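Dimethyl-sulfide monooxygenase (Hyphomicrobium sulfonivorans, PDB 6AK1) catalyses the FMN-dependent monooxygenation of dimethyl sulfide with NADH and O2, yielding methanethiol and formaldehyde, the first step in dimethyl sulfide degradation. Local coordinates at residues N240-F245 with S445-A450; V167-W172 with P222-A227; R129-V134 with G429-K434; I436-N439 with V443-T446; I257-R262 with R270-I275. All blocks are in the same frame, centred on the assembly; numbering follows the deposited sequence.

Contact 1 of 5, residues N240-F245 with S445-A450; sequences NAEGMF and STHPAA
A buried side-chain-to-backbone hydrogen bond, His447 to Asn240, fastens the tail that follows helix 431-435 to the turn where helix 232-240 passes into strand 243-246 of the TIM barrel. His447 NE2 donates a hydrogen bond to Asn240 O at 2.8 Å (N-H...O angle 147°), coming in at a slant from the carbonyl plane. The imidazole reaches that carbonyl with CG anti to its backbone N (chi1 -172°). On the far side of the ring, ND1 accepts from Ala449 N at 2.9 Å, a much straighter bond at 166°. Pro448 packs its CG against Asn240 OD1 at 3.5 Å, while that oxygen bonds to Tyr169 OH. Glu242 crosses the imidazole at about a right angle, its CG 3.9 Å from His447 CD2. Its carboxylate is turned elsewhere, to a salt bridge with Arg432 and a bond from Ile224 N. A leucine in place of His447 would probably leave Asn240 O without this donor and let the backbone at Ala449 lose its acceptor. With one ring nitrogen giving and the other receiving, the imidazole is consistent with a neutral ring protonated at NE2, its rotation fixed from two ends.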
# COMPACT_ATOMS: atom_id res chain seq x y z
N ASN A 240 0.60 11.57 -8.69
CA ASN A 240 0.96 10.23 -9.16
C ASN A 240 -0.02 9.13 -8.76
O ASN A 240 -0.17 8.16 -9.51
CB ASN A 240 2.35 9.84 -8.65
CG ASN A 240 3.43 10.71 -9.24
OD1 ASN A 240 3.82 10.53 -10.39
ND2 ASN A 240 3.91 11.66 -8.45
N ALA A 241 -0.69 9.25 -7.61
CA ALA A 241 -1.43 8.14 -7.04
C ALA A 241 -2.63 7.77 -7.91
O ALA A 241 -3.40 8.64 -8.32
CB ALA A 241 -1.90 8.47 -5.62
N GLU A 242 -2.78 6.48 -8.18
CA GLU A 242 -4.06 5.97 -8.65
C GLU A 242 -4.90 5.39 -7.51
O GLU A 242 -6.13 5.42 -7.59
CB GLU A 242 -3.85 4.92 -9.74
CG GLU A 242 -3.01 5.44 -10.91
CD GLU A 242 -2.67 4.37 -11.93
OE1 GLU A 242 -3.43 4.21 -12.91
OE2 GLU A 242 -1.63 3.68 -11.74
N GLY A 243 -4.26 4.87 -6.47
CA GLY A 243 -4.92 4.55 -5.22
C GLY A 243 -4.19 5.30 -4.11
O GLY A 243 -2.95 5.30 -4.08
N MET A 244 -4.93 5.97 -3.22
CA MET A 244 -4.30 6.71 -2.14
C MET A 244 -4.77 6.14 -0.81
O MET A 244 -5.98 5.98 -0.59
CB MET A 244 -4.61 8.20 -2.22
CG MET A 244 -3.58 9.04 -1.48
SD MET A 244 -3.86 10.81 -1.62
CE MET A 244 -3.58 11.03 -3.39
N PHE A 245 -3.82 5.82 0.06
CA PHE A 245 -4.06 5.13 1.32
C PHE A 245 -3.98 6.17 2.43
O PHE A 245 -2.92 6.75 2.67
CB PHE A 245 -3.04 4.00 1.48
CG PHE A 245 -3.18 3.20 2.74
CD1 PHE A 245 -4.38 3.14 3.45
CD2 PHE A 245 -2.09 2.50 3.24
CE1 PHE A 245 -4.50 2.38 4.62
CE2 PHE A 245 -2.19 1.75 4.41
CZ PHE A 245 -3.40 1.69 5.10
N SER A 445 -4.74 9.34 -19.77
CA SER A 445 -3.91 10.29 -20.50
C SER A 445 -3.54 11.50 -19.65
O SER A 445 -2.54 12.17 -19.96
CB SER A 445 -4.63 10.75 -21.77
OG SER A 445 -5.79 11.47 -21.42
N THR A 446 -4.29 11.79 -18.59
CA THR A 446 -3.95 12.85 -17.64
C THR A 446 -2.98 12.40 -16.56
O THR A 446 -2.55 13.22 -15.74
CB THR A 446 -5.21 13.41 -16.97
OG1 THR A 446 -5.84 12.38 -16.18
CG2 THR A 446 -6.21 13.93 -18.02
N HIS A 447 -2.61 11.10 -16.53
CA HIS A 447 -1.65 10.65 -15.53
C HIS A 447 -0.25 11.02 -15.99
O HIS A 447 0.05 10.95 -17.18
CB HIS A 447 -1.75 9.13 -15.33
CG HIS A 447 -0.92 8.63 -14.18
ND1 HIS A 447 0.44 8.41 -14.29
CD2 HIS A 447 -1.25 8.33 -12.90
CE1 HIS A 447 0.91 8.01 -13.12
NE2 HIS A 447 -0.09 7.95 -12.26
N PRO A 448 0.64 11.43 -15.07
CA PRO A 448 1.97 11.88 -15.50
C PRO A 448 2.77 10.83 -16.25
O PRO A 448 3.64 11.19 -17.04
CB PRO A 448 2.66 12.28 -14.18
CG PRO A 448 1.85 11.62 -13.09
CD PRO A 448 0.45 11.56 -13.61
N ALA A 449 2.48 9.54 -16.04
CA ALA A 449 3.17 8.49 -16.81
C ALA A 449 2.80 8.55 -18.29
O ALA A 449 3.62 8.19 -19.15
CB ALA A 449 2.83 7.11 -16.23
N ALA A 450 1.59 9.00 -18.61
CA ALA A 450 1.12 9.00 -20.00
C ALA A 450 1.93 9.92 -20.91
O ALA A 450 1.90 9.75 -22.13
CB ALA A 450 -0.35 9.39 -20.05

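Contact 2 of 5, residues V167-W172 with P222-A227; sequences VMYKLW and PVIFQA
Trp172 and Pro222 form the close-packed half of this helix-on-strand contact in the TIM barrel, where helix 157-174 lies outside strand 223-227 as part of the beta-alpha-beta crossover from strand 130-135. The two side chains cross at about a right angle, and the proline sets its CD almost over the middle of the Trp172 six-membered ring, 3.5 Å from the centroid and 6° off the normal, a CH-pi contact. Pro222 CG follows at the rim, 3.7 Å from Trp172 CH2. The indole is presented this way with Trp172 CG beside the backbone N (chi1 -75°), and its NE1 is bonded to Ala116 O on helix 112-126, which fixes the turn of the ring. The other half is slacker. Tyr169 and Ile224 approach from opposite directions, and the isoleucine meets the phenol at its edge: Tyr169 CE1 lies 4.3 Å from Ile224 CD1. The hydroxyl spends its polarity on Asn240, not on the strand. Both halves are buried, so the looser one still faces protein, with Ala449 and Tyr452 packing on Tyr169. On the indole face turned from Pro222, the helix's own Met168 O sits 3.1 Å above the ring plane, toward its rim.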
# COMPACT_ATOMS: atom_id res chain seq x y z
N VAL A 167 12.01 8.84 -14.18
CA VAL A 167 12.83 7.75 -14.70
C VAL A 167 12.01 6.47 -14.86
O VAL A 167 12.04 5.83 -15.92
CB VAL A 167 14.05 7.50 -13.78
CG1 VAL A 167 14.76 6.21 -14.17
CG2 VAL A 167 15.01 8.70 -13.80
N MET A 168 11.27 6.08 -13.81
CA MET A 168 10.44 4.87 -13.85
C MET A 168 9.44 4.94 -15.00
O MET A 168 9.30 3.97 -15.76
CB MET A 168 9.68 4.68 -12.53
CG MET A 168 10.51 4.74 -11.27
SD MET A 168 11.65 3.36 -11.16
CE MET A 168 10.59 2.06 -10.53
N TYR A 169 8.72 6.06 -15.12
CA TYR A 169 7.72 6.21 -16.18
C TYR A 169 8.37 6.17 -17.58
O TYR A 169 7.78 5.63 -18.53
CB TYR A 169 6.95 7.52 -16.00
CG TYR A 169 6.12 7.63 -14.72
CD1 TYR A 169 5.62 6.50 -14.07
CD2 TYR A 169 5.81 8.87 -14.18
CE1 TYR A 169 4.85 6.62 -12.90
CE2 TYR A 169 5.04 9.00 -13.03
CZ TYR A 169 4.56 7.87 -12.39
OH TYR A 169 3.81 8.02 -11.24
N LYS A 170 9.57 6.74 -17.73
CA LYS A 170 10.24 6.68 -19.02
C LYS A 170 10.61 5.25 -19.39
O LYS A 170 10.42 4.82 -20.53
CB LYS A 170 11.51 7.56 -19.01
CG LYS A 170 11.23 9.05 -19.00
CD LYS A 170 12.53 9.87 -18.97
CE LYS A 170 12.25 11.38 -18.90
NZ LYS A 170 13.51 12.17 -18.77
N LEU A 171 11.12 4.49 -18.42
CA LEU A 171 11.49 3.11 -18.69
C LEU A 171 10.26 2.28 -19.06
O LEU A 171 10.28 1.54 -20.05
CB LEU A 171 12.21 2.52 -17.48
CG LEU A 171 13.57 3.15 -17.18
CD1 LEU A 171 14.06 2.77 -15.79
CD2 LEU A 171 14.60 2.75 -18.26
N TRP A 172 9.17 2.43 -18.29
CA TRP A 172 7.99 1.58 -18.45
C TRP A 172 7.15 1.96 -19.67
O TRP A 172 6.66 1.07 -20.38
CB TRP A 172 7.11 1.67 -17.20
CG TRP A 172 7.61 0.92 -15.99
CD1 TRP A 172 8.36 -0.22 -15.98
CD2 TRP A 172 7.39 1.27 -14.62
NE1 TRP A 172 8.61 -0.61 -14.68
CE2 TRP A 172 8.02 0.29 -13.83
CE3 TRP A 172 6.71 2.32 -13.98
CZ2 TRP A 172 8.00 0.32 -12.42
CZ3 TRP A 172 6.68 2.35 -12.58
CH2 TRP A 172 7.33 1.35 -11.82
N PRO A 222 2.87 -0.29 -13.29
CA PRO A 222 1.99 -0.87 -12.26
C PRO A 222 1.10 0.20 -11.67
O PRO A 222 1.41 1.40 -11.70
CB PRO A 222 2.97 -1.42 -11.22
CG PRO A 222 4.25 -0.66 -11.47
CD PRO A 222 4.29 -0.40 -12.93
N VAL A 223 -0.05 -0.23 -11.14
CA VAL A 223 -0.93 0.70 -10.44
C VAL A 223 -0.13 1.39 -9.35
O VAL A 223 0.60 0.73 -8.59
CB VAL A 223 -2.15 -0.04 -9.86
CG1 VAL A 223 -3.02 0.93 -9.07
CG2 VAL A 223 -2.98 -0.67 -10.98
N ILE A 224 -0.23 2.71 -9.28
CA ILE A 224 0.54 3.48 -8.31
C ILE A 224 -0.29 3.67 -7.05
O ILE A 224 -1.36 4.30 -7.09
CB ILE A 224 0.98 4.83 -8.89
CG1 ILE A 224 1.68 4.62 -10.25
CG2 ILE A 224 1.91 5.51 -7.91
CD1 ILE A 224 2.99 3.81 -10.17
N PHE A 225 0.17 3.10 -5.94
CA PHE A 225 -0.40 3.35 -4.62
C PHE A 225 0.53 4.29 -3.86
O PHE A 225 1.75 4.21 -3.98
CB PHE A 225 -0.58 2.06 -3.81
CG PHE A 225 -1.68 1.16 -4.32
CD1 PHE A 225 -2.57 1.58 -5.29
CD2 PHE A 225 -1.82 -0.12 -3.80
CE1 PHE A 225 -3.58 0.73 -5.73
CE2 PHE A 225 -2.84 -0.98 -4.24
CZ PHE A 225 -3.71 -0.55 -5.20
N GLN A 226 -0.07 5.18 -3.07
CA GLN A 226 0.71 6.11 -2.25
C GLN A 226 -0.06 6.44 -0.98
O GLN A 226 -1.29 6.45 -0.97
CB GLN A 226 1.01 7.42 -2.96
CG GLN A 226 1.96 7.29 -4.09
CD GLN A 226 2.16 8.59 -4.81
OE1 GLN A 226 1.43 8.91 -5.75
NE2 GLN A 226 3.14 9.36 -4.37
N ALA A 227 0.68 6.73 0.07
CA ALA A 227 0.08 7.18 1.31
C ALA A 227 -0.29 8.65 1.19
O ALA A 227 0.43 9.44 0.57
CB ALA A 227 1.05 6.98 2.48

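Contact 3 of 5, residues R129-V134 with G429-K434; sequences RVAWNV and GSLRRK
Leu431, at the start of helix 431-435, packs on Arg129 and Ala131 where strand 130-135 begins, so the helix sits against the N-terminal mouth of the TIM barrel. The apolar part comes first. Leu431 CD2 rests 3.9 Å from Ala131 CB, and the leucine's CG points opposite its backbone N (chi1 -179°), which sends the branched end toward the strand. Ala131 also packs against Val223 and Phe225, so the leucine joins a small apolar cluster around strand 223-227. A second group is side chain on backbone: Leu431 CD2 lies 3.8 Å from Arg129 O, and Leu431 CB 3.9 Å from Arg129 CA, a close approach of the two backbone segments. Polar bonds run within the helix segment. Ser430 is the N-cap, its OG accepting from Arg433 N at 3.2 Å. Lys434 curls back so that NZ gives a 2.7 Å bond to Gly429 O, with Lys427 O as another partner. Gly429 has backbone angles (phi 111°) that suit glycine. The end of Arg129 leads off to the carbonyls of Val99 and Ala93. Chemically, then, the joint between strand and helix rests on apolar fit, while the buried lysine's charge is probably steadied by carbonyl oxygens of its own stretch of chain.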
# COMPACT_ATOMS: atom_id res chain seq x y z
N ARG A 129 -1.41 -7.72 -12.52
CA ARG A 129 -2.17 -7.62 -11.28
C ARG A 129 -1.35 -7.03 -10.14
O ARG A 129 -1.67 -7.26 -8.97
CB ARG A 129 -2.71 -8.99 -10.89
CG ARG A 129 -3.82 -9.51 -11.79
CD ARG A 129 -4.42 -10.77 -11.19
NE ARG A 129 -3.58 -11.95 -11.39
CZ ARG A 129 -3.49 -12.95 -10.52
NH1 ARG A 129 -4.15 -12.89 -9.37
NH2 ARG A 129 -2.72 -14.00 -10.79
N VAL A 130 -0.31 -6.24 -10.45
CA VAL A 130 0.56 -5.69 -9.42
C VAL A 130 0.26 -4.21 -9.25
O VAL A 130 -0.06 -3.50 -10.21
CB VAL A 130 2.05 -5.94 -9.74
CG1 VAL A 130 2.46 -5.17 -10.98
CG2 VAL A 130 2.92 -5.53 -8.56
N ALA A 131 0.33 -3.76 -8.00
CA ALA A 131 0.34 -2.36 -7.66
C ALA A 131 1.62 -2.07 -6.90
O ALA A 131 2.09 -2.90 -6.12
CB ALA A 131 -0.87 -1.97 -6.82
N TRP A 132 2.19 -0.90 -7.15
CA TRP A 132 3.42 -0.46 -6.49
C TRP A 132 3.03 0.57 -5.43
O TRP A 132 2.57 1.66 -5.77
CB TRP A 132 4.41 0.13 -7.49
CG TRP A 132 5.62 0.74 -6.83
CD1 TRP A 132 6.14 0.40 -5.60
CD2 TRP A 132 6.46 1.78 -7.34
NE1 TRP A 132 7.25 1.16 -5.34
CE2 TRP A 132 7.47 2.01 -6.39
CE3 TRP A 132 6.46 2.53 -8.53
CZ2 TRP A 132 8.46 2.97 -6.57
CZ3 TRP A 132 7.45 3.48 -8.72
CH2 TRP A 132 8.44 3.69 -7.74
N ASN A 133 3.23 0.23 -4.17
CA ASN A 133 3.02 1.20 -3.09
C ASN A 133 4.32 1.96 -2.88
O ASN A 133 5.28 1.45 -2.30
CB ASN A 133 2.57 0.49 -1.82
CG ASN A 133 2.40 1.45 -0.65
OD1 ASN A 133 1.77 2.50 -0.79
ND2 ASN A 133 3.00 1.11 0.48
N VAL A 134 4.34 3.21 -3.36
CA VAL A 134 5.53 4.06 -3.38
C VAL A 134 5.73 4.68 -1.99
O VAL A 134 4.94 5.52 -1.56
CB VAL A 134 5.37 5.15 -4.44
CG1 VAL A 134 6.64 5.98 -4.57
CG2 VAL A 134 4.96 4.53 -5.76
N GLY A 429 -9.72 -8.21 -16.81
CA GLY A 429 -8.60 -7.37 -17.20
C GLY A 429 -7.63 -7.13 -16.07
O GLY A 429 -7.71 -7.71 -14.98
N SER A 430 -6.70 -6.22 -16.34
CA SER A 430 -5.64 -5.89 -15.41
C SER A 430 -6.20 -5.23 -14.15
O SER A 430 -7.36 -4.80 -14.09
CB SER A 430 -4.63 -4.97 -16.09
OG SER A 430 -5.25 -3.72 -16.41
N LEU A 431 -5.35 -5.15 -13.13
CA LEU A 431 -5.72 -4.47 -11.90
C LEU A 431 -6.13 -3.02 -12.17
O LEU A 431 -7.12 -2.53 -11.61
CB LEU A 431 -4.57 -4.53 -10.90
CG LEU A 431 -4.82 -3.86 -9.53
CD1 LEU A 431 -6.05 -4.46 -8.87
CD2 LEU A 431 -3.60 -4.02 -8.64
N ARG A 432 -5.40 -2.33 -13.05
CA ARG A 432 -5.79 -0.96 -13.38
C ARG A 432 -7.15 -0.92 -14.05
O ARG A 432 -7.95 -0.01 -13.81
CB ARG A 432 -4.75 -0.29 -14.28
CG ARG A 432 -5.15 1.15 -14.59
CD ARG A 432 -4.08 1.97 -15.30
NE ARG A 432 -2.92 2.23 -14.46
CZ ARG A 432 -1.73 1.67 -14.68
NH1 ARG A 432 -0.71 1.95 -13.89
NH2 ARG A 432 -1.57 0.84 -15.70
N ARG A 433 -7.45 -1.90 -14.92
CA ARG A 433 -8.77 -1.93 -15.53
C ARG A 433 -9.85 -2.16 -14.48
O ARG A 433 -10.89 -1.50 -14.50
CB ARG A 433 -8.83 -3.01 -16.61
CG ARG A 433 -10.11 -2.96 -17.43
CD ARG A 433 -10.05 -3.84 -18.66
NE ARG A 433 -11.14 -3.53 -19.58
CZ ARG A 433 -12.38 -3.98 -19.45
NH1 ARG A 433 -12.72 -4.77 -18.44
NH2 ARG A 433 -13.30 -3.62 -20.34
N LYS A 434 -9.59 -3.06 -13.53
CA LYS A 434 -10.56 -3.32 -12.47
C LYS A 434 -10.77 -2.10 -11.57
O LYS A 434 -11.91 -1.80 -11.19
CB LYS A 434 -10.10 -4.52 -11.64
CG LYS A 434 -10.21 -5.86 -12.34
CD LYS A 434 -9.10 -6.82 -11.84
CE LYS A 434 -9.51 -8.28 -11.96
NZ LYS A 434 -9.59 -8.81 -13.35

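Contact 4 of 5, residues I436-N439 with V443-T446; sequences IGTN and VEST
Thr438 and Glu444 meet across a short loop in the tail behind helix 431-435, methyl against methylene. The two side chains cross obliquely, and the point of touch is Thr438 CG2 on Glu444 CG at 3.8 Å. The threonine turns its two branches to different work: OG1 sits between the backbone N and the carbonyl carbon (chi1 55°) and bonds to Arg442 O inside the loop, while CG2 is aimed at the returning segment. That methyl also lies against the backbone there, 4.0 Å from Glu444 N and 4.3 Å from Val443 C. Ile436 comes in more loosely beside it, its CG2 4.4 Å from the same Glu444 CG. The glutamate runs extended past CG, which carries its carboxylate beyond the two aliphatic neighbours to a hydrogen bond between OE1 and Ser274 OG, in the loop before strand 276-284. Between Ile436 and Thr438 the chain turns at Gly437 with positive phi, as it leaves the helix. Thr438 and Glu444 are thus each split by chemistry: aliphatic carbon makes the contact across the loop, while the threonine oxygen secures the loop and the glutamate oxygen ties it to its neighbour, away from the residues that probably bind FMN.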
# COMPACT_ATOMS: atom_id res chain seq x y z
N ILE A 436 -9.28 1.43 -11.82
CA ILE A 436 -9.41 2.76 -12.42
C ILE A 436 -10.38 2.75 -13.60
O ILE A 436 -11.10 3.73 -13.82
CB ILE A 436 -8.02 3.27 -12.82
CG1 ILE A 436 -7.13 3.37 -11.58
CG2 ILE A 436 -8.12 4.62 -13.52
CD1 ILE A 436 -7.59 4.45 -10.60
N GLY A 437 -10.42 1.67 -14.36
CA GLY A 437 -11.41 1.54 -15.40
C GLY A 437 -10.97 1.92 -16.79
O GLY A 437 -11.80 1.89 -17.70
N THR A 438 -9.71 2.28 -17.00
CA THR A 438 -9.25 2.48 -18.37
C THR A 438 -9.44 1.18 -19.14
O THR A 438 -9.29 0.09 -18.59
CB THR A 438 -7.78 2.91 -18.40
OG1 THR A 438 -6.98 1.97 -17.68
CG2 THR A 438 -7.61 4.30 -17.77
N ASN A 439 -9.84 1.29 -20.40
CA ASN A 439 -10.24 0.08 -21.11
C ASN A 439 -9.05 -0.81 -21.43
O ASN A 439 -9.20 -2.04 -21.47
CB ASN A 439 -11.02 0.42 -22.38
CG ASN A 439 -11.67 -0.80 -23.00
OD1 ASN A 439 -12.45 -1.50 -22.35
ND2 ASN A 439 -11.35 -1.07 -24.27
N VAL A 443 -2.40 3.72 -18.08
CA VAL A 443 -2.72 4.93 -17.33
C VAL A 443 -3.62 5.87 -18.13
O VAL A 443 -3.59 5.91 -19.37
CB VAL A 443 -1.43 5.65 -16.92
CG1 VAL A 443 -0.73 4.90 -15.77
CG2 VAL A 443 -0.50 5.83 -18.15
N GLU A 444 -4.44 6.63 -17.40
CA GLU A 444 -5.19 7.73 -18.00
C GLU A 444 -4.25 8.70 -18.70
O GLU A 444 -3.11 8.91 -18.27
CB GLU A 444 -5.98 8.48 -16.93
CG GLU A 444 -7.18 7.76 -16.38
CD GLU A 444 -8.04 8.69 -15.56
OE1 GLU A 444 -7.58 9.12 -14.47
OE2 GLU A 444 -9.15 9.02 -16.02
N SER A 445 -4.74 9.34 -19.77
CA SER A 445 -3.91 10.29 -20.50
C SER A 445 -3.54 11.50 -19.65
O SER A 445 -2.54 12.17 -19.96
CB SER A 445 -4.63 10.75 -21.77
OG SER A 445 -5.79 11.47 -21.42
N THR A 446 -4.29 11.79 -18.59
CA THR A 446 -3.95 12.85 -17.64
C THR A 446 -2.98 12.40 -16.56
O THR A 446 -2.55 13.22 -15.74
CB THR A 446 -5.21 13.41 -16.97
OG1 THR A 446 -5.84 12.38 -16.18
CG2 THR A 446 -6.21 13.93 -18.02

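Contact 5 of 5, residues I257-R262 with R270-I275; sequences ITTDIR and RSRDSI
Arg262 reaches from helix 251-267 to the backbone of the loop that follows it, and its NH1 gives a 2.9 Å hydrogen bond to Arg272 O. That bond is fairly straight (161°), and the oxygen lies at the edge of the guanidinium, in its plane. A weak second bond runs from the same NH1 to Ile275 O at 3.0 Å. The other terminal nitrogen, NH2, is engaged by Asp392 in a salt bridge and by Gly390 O, so the guanidinium is held from both ends. Replacing Arg262 with an alanine would probably strip Arg272 O of its donor and leave Asp392 without this mate. Arg272 returns the approach: its chain bends at chi3 (69°) and lays one guanidinium face over Arg262 CB, 3.5 Å above the group's plane. Its charge goes to Glu266 and not to the backbone of Arg262. The loop is shaped by a type I turn from Ser271 to Ser274, closed by Ser274 N to Ser271 O at 3.1 Å. Farther in, Ile261 CG2 meets Ile275 CD1 at 4.3 Å, and both isoleucines pack on Met244 of strand 243-246. This is the helix-to-strand half of a beta-alpha-beta crossover of the TIM barrel, in which strand 243-246, helix 251-267 and strand 276-284 follow in order.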
# COMPACT_ATOMS: atom_id res chain seq x y z
N ILE A 257 -10.58 15.50 4.30
CA ILE A 257 -9.41 14.86 3.70
C ILE A 257 -9.68 14.49 2.24
O ILE A 257 -8.89 14.80 1.35
CB ILE A 257 -8.97 13.64 4.53
CG1 ILE A 257 -8.34 14.08 5.85
CG2 ILE A 257 -7.98 12.79 3.76
CD1 ILE A 257 -7.88 12.93 6.75
N THR A 258 -10.83 13.85 1.98
CA THR A 258 -11.08 13.35 0.62
C THR A 258 -11.50 14.46 -0.33
O THR A 258 -11.19 14.38 -1.53
CB THR A 258 -12.15 12.26 0.64
OG1 THR A 258 -13.42 12.79 1.09
CG2 THR A 258 -11.71 11.11 1.54
N THR A 259 -12.21 15.47 0.16
CA THR A 259 -12.48 16.66 -0.65
C THR A 259 -11.17 17.36 -1.02
O THR A 259 -10.99 17.76 -2.18
CB THR A 259 -13.41 17.61 0.11
OG1 THR A 259 -14.67 16.97 0.34
CG2 THR A 259 -13.63 18.90 -0.68
N ASP A 260 -10.25 17.50 -0.06
CA ASP A 260 -8.95 18.12 -0.35
C ASP A 260 -8.15 17.32 -1.37
O ASP A 260 -7.55 17.90 -2.29
CB ASP A 260 -8.14 18.30 0.94
CG ASP A 260 -8.64 19.46 1.80
OD1 ASP A 260 -9.47 20.27 1.28
OD2 ASP A 260 -8.21 19.59 2.97
N ILE A 261 -8.10 15.99 -1.21
CA ILE A 261 -7.32 15.16 -2.14
C ILE A 261 -7.85 15.32 -3.56
O ILE A 261 -7.08 15.47 -4.51
CB ILE A 261 -7.32 13.69 -1.68
CG1 ILE A 261 -6.33 13.48 -0.54
CG2 ILE A 261 -7.05 12.74 -2.85
CD1 ILE A 261 -6.58 12.21 0.27
N ARG A 262 -9.19 15.31 -3.71
CA ARG A 262 -9.76 15.43 -5.06
C ARG A 262 -9.62 16.85 -5.61
O ARG A 262 -9.56 17.02 -6.84
CB ARG A 262 -11.22 14.97 -5.05
CG ARG A 262 -11.40 13.51 -4.58
CD ARG A 262 -12.80 12.94 -4.87
NE ARG A 262 -13.09 11.78 -4.03
CZ ARG A 262 -12.70 10.54 -4.29
NH1 ARG A 262 -11.98 10.27 -5.38
NH2 ARG A 262 -13.00 9.56 -3.44
N ARG A 270 -5.94 16.27 -13.35
CA ARG A 270 -6.65 15.00 -13.38
C ARG A 270 -8.10 15.22 -12.96
O ARG A 270 -8.52 16.33 -12.64
CB ARG A 270 -5.93 14.00 -12.48
CG ARG A 270 -4.41 13.99 -12.65
CD ARG A 270 -3.71 13.12 -11.58
NE ARG A 270 -4.02 11.68 -11.71
CZ ARG A 270 -3.75 10.78 -10.77
NH1 ARG A 270 -3.16 11.17 -9.65
NH2 ARG A 270 -4.06 9.50 -10.94
N SER A 271 -8.88 14.14 -12.98
CA SER A 271 -10.27 14.16 -12.54
C SER A 271 -10.36 13.89 -11.04
O SER A 271 -9.47 13.30 -10.43
CB SER A 271 -11.10 13.12 -13.28
OG SER A 271 -11.02 13.31 -14.66
N ARG A 272 -11.49 14.30 -10.45
CA ARG A 272 -11.74 14.01 -9.05
C ARG A 272 -11.83 12.51 -8.79
O ARG A 272 -11.51 12.05 -7.68
CB ARG A 272 -13.00 14.73 -8.58
CG ARG A 272 -12.96 16.22 -8.83
CD ARG A 272 -14.17 16.94 -8.22
NE ARG A 272 -14.16 16.94 -6.76
CZ ARG A 272 -13.42 17.76 -6.02
NH1 ARG A 272 -12.62 18.65 -6.60
NH2 ARG A 272 -13.47 17.69 -4.70
N ASP A 273 -12.26 11.73 -9.78
CA ASP A 273 -12.37 10.29 -9.63
C ASP A 273 -11.16 9.53 -10.17
O ASP A 273 -11.21 8.31 -10.32
CB ASP A 273 -13.66 9.78 -10.29
CG ASP A 273 -13.68 9.99 -11.80
OD1 ASP A 273 -12.89 10.83 -12.30
OD2 ASP A 273 -14.48 9.33 -12.49
N SER A 274 -10.06 10.23 -10.47
CA SER A 274 -8.85 9.59 -10.96
C SER A 274 -8.09 8.87 -9.86
O SER A 274 -7.29 7.97 -10.15
CB SER A 274 -7.92 10.63 -11.60
OG SER A 274 -8.47 11.14 -12.81
N ILE A 275 -8.32 9.24 -8.60
CA ILE A 275 -7.66 8.64 -7.45
C ILE A 275 -8.71 7.91 -6.66
O ILE A 275 -9.75 8.48 -6.32
CB ILE A 275 -6.97 9.71 -6.58
CG1 ILE A 275 -6.08 10.62 -7.44
CG2 ILE A 275 -6.18 9.06 -5.44
CD1 ILE A 275 -5.38 11.72 -6.64

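Overall arrangement
The contacts gather round one parallel barrel sheet, in which strands 130-135, 223-227 and 243-246 are successive neighbours serving contacts 3, 2 and 1. Contact 2 is nested within the loop closed by contact 3 and contact 5 within that of contact 1, while contacts 1 and 3 alternate. The tail after residue 428 packs on much earlier strands in contacts 3 and 1 and folds on itself in contact 4. Glu242 with Arg432 joins contacts 1 and 3, centres about 12 Å apart; Glu444 with Ser274 joins contacts 4 and 5. Contact 3 lies at the N-terminal end of the barrel; contacts 2 and 5, about 19 Å apart between centres, join outer helices to its wall and loops.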